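Local coordinates for protein diacylglycerol lipase (Aspergillus oryzae, PDB 5XK2) that probably hydrolyses the ester bonds of mono- and diacylglycerols, as a class 3 lipase of the alpha/beta-hydrolase superfamily, at residues 233-237 and 238-242; 10-13 and 14-18; 254-258 and 259-263. All coordinates share one frame; numbering follows the deposited sequence.

Interaction 1 of 3, residues 233-237 and 238-242; sequences TTVTD and NQVTV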
# COMPACT_ATOMS: atom_id res chain seq x y z
N THR A 233 -4.59 2.53 22.22
CA THR A 233 -4.59 2.75 23.65
C THR A 233 -4.58 4.25 23.92
O THR A 233 -4.21 5.03 23.06
CB THR A 233 -3.36 2.11 24.37
OG1 THR A 233 -2.15 2.79 23.98
CG2 THR A 233 -3.27 0.62 24.08
N THR A 234 -4.96 4.62 25.14
CA THR A 234 -4.94 6.03 25.53
C THR A 234 -3.50 6.48 25.71
O THR A 234 -2.76 5.89 26.48
CB THR A 234 -5.73 6.25 26.83
OG1 THR A 234 -7.10 5.92 26.61
CG2 THR A 234 -5.61 7.71 27.30
N VAL A 235 -3.10 7.53 25.00
CA VAL A 235 -1.75 8.06 25.09
C VAL A 235 -1.64 8.97 26.30
O VAL A 235 -2.49 9.83 26.49
CB VAL A 235 -1.38 8.86 23.79
CG1 VAL A 235 0.03 9.44 23.89
CG2 VAL A 235 -1.51 7.96 22.55
N THR A 236 -0.56 8.82 27.06
CA THR A 236 -0.27 9.64 28.25
C THR A 236 0.93 10.54 27.98
O THR A 236 1.62 10.37 26.98
CB THR A 236 0.06 8.78 29.49
OG1 THR A 236 1.38 8.24 29.34
CG2 THR A 236 -0.93 7.66 29.64
N ASP A 237 1.14 11.55 28.84
CA ASP A 237 2.28 12.47 28.65
C ASP A 237 3.61 11.73 28.64
O ASP A 237 4.55 12.13 27.94
CB ASP A 237 2.28 13.54 29.74
CG ASP A 237 1.27 14.64 29.49
OD1 ASP A 237 1.35 15.30 28.43
OD2 ASP A 237 0.38 14.83 30.35
N ASN A 238 3.69 10.64 29.39
CA ASN A 238 4.90 9.82 29.43
C ASN A 238 5.17 9.08 28.12
O ASN A 238 6.22 8.46 27.97
CB ASN A 238 4.80 8.77 30.54
CG ASN A 238 5.11 9.34 31.89
OD1 ASN A 238 5.76 10.37 32.01
ND2 ASN A 238 4.62 8.67 32.93
N GLN A 239 4.18 9.06 27.24
CA GLN A 239 4.31 8.40 25.95
C GLN A 239 4.51 9.34 24.77
O GLN A 239 4.35 8.92 23.62
CB GLN A 239 3.10 7.50 25.72
CG GLN A 239 3.06 6.37 26.76
CD GLN A 239 1.73 5.63 26.76
OE1 GLN A 239 0.67 6.25 26.76
NE2 GLN A 239 1.78 4.30 26.75
N VAL A 240 4.74 10.62 25.05
CA VAL A 240 5.08 11.55 23.98
C VAL A 240 6.39 12.23 24.33
O VAL A 240 6.51 12.85 25.40
CB VAL A 240 4.00 12.62 23.75
CG1 VAL A 240 4.34 13.50 22.53
CG2 VAL A 240 2.62 11.97 23.54
N THR A 241 7.36 12.11 23.44
CA THR A 241 8.71 12.64 23.68
C THR A 241 9.05 13.66 22.61
O THR A 241 8.89 13.37 21.43
CB THR A 241 9.73 11.50 23.66
OG1 THR A 241 9.39 10.55 24.70
CG2 THR A 241 11.11 12.02 23.90
N VAL A 242 9.50 14.84 23.02
CA VAL A 242 9.81 15.92 22.07
C VAL A 242 11.29 15.87 21.73
O VAL A 242 12.14 15.97 22.62
CB VAL A 242 9.43 17.31 22.63
CG1 VAL A 242 9.51 18.36 21.54
CG2 VAL A 242 8.01 17.28 23.19
O HOH W 1 -1.04 3.52 26.30

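Interaction 2 of 3, residues 10-13 and 14-18; sequences IPTT and QLEDF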
# COMPACT_ATOMS: atom_id res chain seq x y z
N ILE A 10 -12.34 25.94 30.76
CA ILE A 10 -11.83 24.81 31.52
C ILE A 10 -10.35 24.61 31.20
O ILE A 10 -9.91 24.90 30.08
CB ILE A 10 -12.64 23.51 31.22
CG1 ILE A 10 -12.86 22.69 32.50
CG2 ILE A 10 -11.98 22.66 30.14
CD1 ILE A 10 -13.51 23.49 33.62
N PRO A 11 -9.55 24.18 32.19
CA PRO A 11 -8.13 23.95 31.90
C PRO A 11 -7.93 22.75 30.98
O PRO A 11 -8.60 21.72 31.12
CB PRO A 11 -7.52 23.69 33.29
CG PRO A 11 -8.66 23.22 34.12
CD PRO A 11 -9.86 23.97 33.62
N THR A 12 -7.02 22.90 30.03
CA THR A 12 -6.71 21.85 29.08
C THR A 12 -5.20 21.73 28.92
O THR A 12 -4.47 22.71 29.13
CB THR A 12 -7.37 22.11 27.72
OG1 THR A 12 -7.28 20.92 26.92
CG2 THR A 12 -6.68 23.26 27.00
N THR A 13 -4.73 20.55 28.56
CA THR A 13 -3.30 20.35 28.38
C THR A 13 -2.90 20.36 26.91
O THR A 13 -3.75 20.29 26.02
CB THR A 13 -2.84 19.02 28.98
OG1 THR A 13 -3.54 17.95 28.31
CG2 THR A 13 -3.17 18.98 30.47
N GLN A 14 -1.59 20.35 26.68
CA GLN A 14 -1.09 20.24 25.33
C GLN A 14 -1.47 18.89 24.74
O GLN A 14 -1.79 18.79 23.56
CB GLN A 14 0.42 20.43 25.30
CG GLN A 14 0.93 20.61 23.90
CD GLN A 14 2.38 21.04 23.86
OE1 GLN A 14 3.23 20.45 24.53
NE2 GLN A 14 2.67 22.06 23.07
N LEU A 15 -1.42 17.84 25.56
CA LEU A 15 -1.79 16.51 25.10
C LEU A 15 -3.24 16.47 24.64
O LEU A 15 -3.56 15.86 23.62
CB LEU A 15 -1.57 15.46 26.21
CG LEU A 15 -1.83 14.00 25.85
CD1 LEU A 15 -0.90 13.56 24.75
CD2 LEU A 15 -1.66 13.12 27.08
N GLU A 16 -4.13 17.12 25.40
CA GLU A 16 -5.53 17.14 25.02
C GLU A 16 -5.71 17.87 23.68
O GLU A 16 -6.51 17.46 22.84
CB GLU A 16 -6.38 17.80 26.11
CG GLU A 16 -6.55 16.91 27.34
CD GLU A 16 -7.55 15.77 27.14
OE1 GLU A 16 -7.31 14.87 26.30
OE2 GLU A 16 -8.59 15.77 27.84
N ASP A 17 -4.94 18.95 23.50
CA ASP A 17 -4.97 19.69 22.24
C ASP A 17 -4.58 18.77 21.08
O ASP A 17 -5.26 18.72 20.04
CB ASP A 17 -4.01 20.89 22.33
CG ASP A 17 -4.03 21.77 21.08
OD1 ASP A 17 -4.98 22.56 20.91
OD2 ASP A 17 -3.06 21.68 20.28
N PHE A 18 -3.50 18.02 21.28
CA PHE A 18 -3.00 17.12 20.24
C PHE A 18 -4.03 16.05 19.87
O PHE A 18 -4.15 15.65 18.71
CB PHE A 18 -1.71 16.43 20.70
CG PHE A 18 -0.52 17.34 20.83
CD1 PHE A 18 -0.53 18.63 20.31
CD2 PHE A 18 0.63 16.89 21.47
CE1 PHE A 18 0.60 19.44 20.41
CE2 PHE A 18 1.75 17.69 21.59
CZ PHE A 18 1.74 18.97 21.07

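Interaction 3 of 3, residues 254-258 and 259-263; sequences GTSGG and LPDLL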
# COMPACT_ATOMS: atom_id res chain seq x y z
N GLY A 254 15.18 6.29 14.06
CA GLY A 254 16.08 5.23 14.49
C GLY A 254 15.46 3.84 14.60
O GLY A 254 16.17 2.87 14.89
N THR A 255 14.15 3.73 14.43
CA THR A 255 13.47 2.44 14.57
C THR A 255 13.74 1.52 13.38
O THR A 255 14.12 1.99 12.30
CB THR A 255 11.95 2.61 14.73
OG1 THR A 255 11.44 3.27 13.58
CG2 THR A 255 11.63 3.46 15.97
N SER A 256 13.55 0.22 13.56
CA SER A 256 13.76 -0.78 12.50
C SER A 256 15.14 -0.69 11.86
O SER A 256 15.28 -0.90 10.65
CB SER A 256 12.69 -0.66 11.41
OG SER A 256 11.39 -0.57 11.94
N GLY A 257 16.14 -0.37 12.66
CA GLY A 257 17.49 -0.23 12.15
C GLY A 257 17.62 0.90 11.14
O GLY A 257 18.58 0.95 10.38
N GLY A 258 16.64 1.80 11.14
CA GLY A 258 16.64 2.94 10.24
C GLY A 258 15.88 2.71 8.94
O GLY A 258 15.65 3.66 8.18
N LEU A 259 15.47 1.48 8.69
CA LEU A 259 14.71 1.16 7.48
C LEU A 259 13.19 1.34 7.68
O LEU A 259 12.69 1.20 8.79
CB LEU A 259 14.99 -0.29 7.04
CG LEU A 259 16.35 -0.63 6.42
CD1 LEU A 259 16.30 -2.05 5.86
CD2 LEU A 259 16.73 0.35 5.34
N PRO A 260 12.45 1.64 6.60
CA PRO A 260 10.98 1.65 6.61
C PRO A 260 10.40 0.24 6.50
O PRO A 260 10.36 -0.31 5.41
CB PRO A 260 10.60 2.52 5.41
CG PRO A 260 11.79 2.52 4.51
CD PRO A 260 13.01 2.16 5.33
N ASP A 261 10.08 -0.37 7.64
CA ASP A 261 9.55 -1.73 7.67
C ASP A 261 8.09 -1.78 7.21
O ASP A 261 7.21 -1.17 7.82
CB ASP A 261 9.69 -2.25 9.11
CG ASP A 261 9.23 -3.70 9.30
OD1 ASP A 261 8.69 -4.33 8.37
OD2 ASP A 261 9.40 -4.19 10.44
N LEU A 262 7.83 -2.51 6.13
CA LEU A 262 6.48 -2.66 5.61
C LEU A 262 5.53 -3.23 6.67
O LEU A 262 4.37 -2.80 6.77
CB LEU A 262 6.48 -3.57 4.37
CG LEU A 262 5.12 -3.99 3.82
CD1 LEU A 262 4.32 -2.77 3.38
CD2 LEU A 262 5.34 -4.90 2.63
N LEU A 263 6.02 -4.15 7.49
CA LEU A 263 5.14 -4.79 8.47
C LEU A 263 4.88 -3.88 9.67
O LEU A 263 4.02 -4.17 10.49
CB LEU A 263 5.72 -6.13 8.94
CG LEU A 263 4.71 -7.02 9.67
CD1 LEU A 263 3.47 -7.31 8.82
CD2 LEU A 263 5.38 -8.31 10.10
O HOH W 2 9.75 0.99 10.26
O HOH W 3 11.20 -3.42 12.32

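Interaction 1 of 3, residues 233-237 and 238-242
Q239 holds CG beside its own backbone N (chi1 -64°) and runs on extended, which lays its terminal amide back against the chain that precedes it; T236 meets it with OG1 tucked between its backbone N and carbonyl carbon (chi1 74°). The amide oxygen, Q239 OE1, accepts the N-H of T236 at 2.9 Å from T236 N, with the donor in the plane of the amide and a fairly straight bond (151°). A second, weak bond comes from the hydroxyl, 3.3 Å from T236 OG1 to Q239 OE1, while N238 N donates weakly to the same hydroxyl oxygen. At the other end of the amide, Q239 NE2 gives a hydrogen bond of 3.0 Å to a water that in turn donates to T233 OG1 and T234 O. The N-H of T236 settles which end of the amide is the oxygen, and the water on NE2 agrees with it.

Backbone bonds close the turn itself: Q239 N lies 2.9 Å from T236 O, and V240 N follows at 3.3 Å from D237 O. On the inward side the two valines cross at about a right angle, with V235 CG1 3.6 Å from V240 CG2. V235 is buried and also packs on I227, whereas V240 lies against Y225.

The whole is a tight 3-10 turn, with the Q239 amide folded back onto the backbone N-H of T236, that delivers the chain into strand 240-243, the outermost strand at one end of the mixed sheet and antiparallel to strand 224-227.

Interaction 2 of 3, residues 10-13 and 14-18
T13 and E16 form a side-chain-to-backbone cap at the start of helix 14-27, on the surface of the molecule, where the modelled N-terminal stretch turns into its first helix. The capping atom is the threonine hydroxyl: T13 OG1 accepts the N-H of E16, 3.1 Å from E16 N, in a nearly straight bond (159°). It reaches there because chi1 of 61° sets OG1 between the backbone N and the carbonyl carbon of T13, facing the first turn. One residue further on, D17 N donates to T13 O at 3.1 Å, and F18 N repeats the pattern on Q14 O; the helix therefore begins directly after the capping residue.

The aliphatic part of E16 passes obliquely across the two threonine side chains. Its CG is 3.3 Å from T13 OG1, and its CB is 3.3 Å from T12 OG1, but a bend at chi2 carries the carboxylate away from them. T13 N, buried by the contact, has no partner in the model, and the reciprocal bond of a capping box is not made.

Beyond the cap the inner face of the helix meets the sheet. The carboxylate of D17 bonds to Y176 and W21, and the buried ring of F18 packs edge-to-face with F201 and Y225. The arrangement is a classic threonine N-cap, here starting the helix of the lipase N-terminal region that lies against the alpha/beta-hydrolase sheet.

Interaction 3 of 3, residues 254-258 and 259-263
The carboxylate of D261, whose CB lies 3.7 Å from S256 OG, is the flat group of this contact, and L263 N reaches OD1 from above its plane: D261 OD1 takes that N-H at 2.8 Å from L263 N, with the donor 51° out of the carboxylate plane. The other oxygen, D261 OD2, receives a hydrogen bond of 2.7 Å from a water that also lies 2.9 Å from S256 OG. Chi1 of D261 (-177°), with CG anti to the backbone N, turns the carboxylate toward L263 N and this first water. The N-H of D261 donates to a second water, 3.0 Å from D261 N, which is hydrogen-bonded to S256 OG as well. The serine hydroxyl thus bridges to both the backbone and the side chain of D261 through two waters.

D261 with L263 makes an Asx turn, leading into the 3-10 segment that begins at L262. The preceding chain is wound the opposite way: S256, G257 and G258 all have positive phi, which gives two overlapping type I' turns centred on S256-G257 and G257-G258, closed by G258 N on T255 O and by L259 N on S256 O (3.1 Å). At G258 (phi 93°) a side chain would run into the carbonyl O of the residue before, a demand that glycine meets. Packing is close where S256 CB comes 3.2 Å from L259 O.

K210 NZ binds both L259 O and T255 OG1, tying the two halves of the stretch together from outside; T255 OG1 also bonds to N252 O. L259 and P260 pack on D261 of the second subunit, while L263 rests on L213 of that neighbour.

Interactions 1 and 2 are neighbours, their centres 13 Å apart, and L15 joins them: its CD2 lies 3.4 Å from V235 O and its CD1 4.0 Å from V240 CG2, so the first turn of helix 14-27 packs against the turn before the edge strand. F272 touches both V235 and L15. Interaction 3 stands apart, its centre about 21 Å from that of interaction 1 and about 31 Å from that of interaction 2, with no touch to either. It alone of the three reaches the second subunit, and T255 lies near, without touching, a probable Ser-His-Asp triad of S153, H268 and D206.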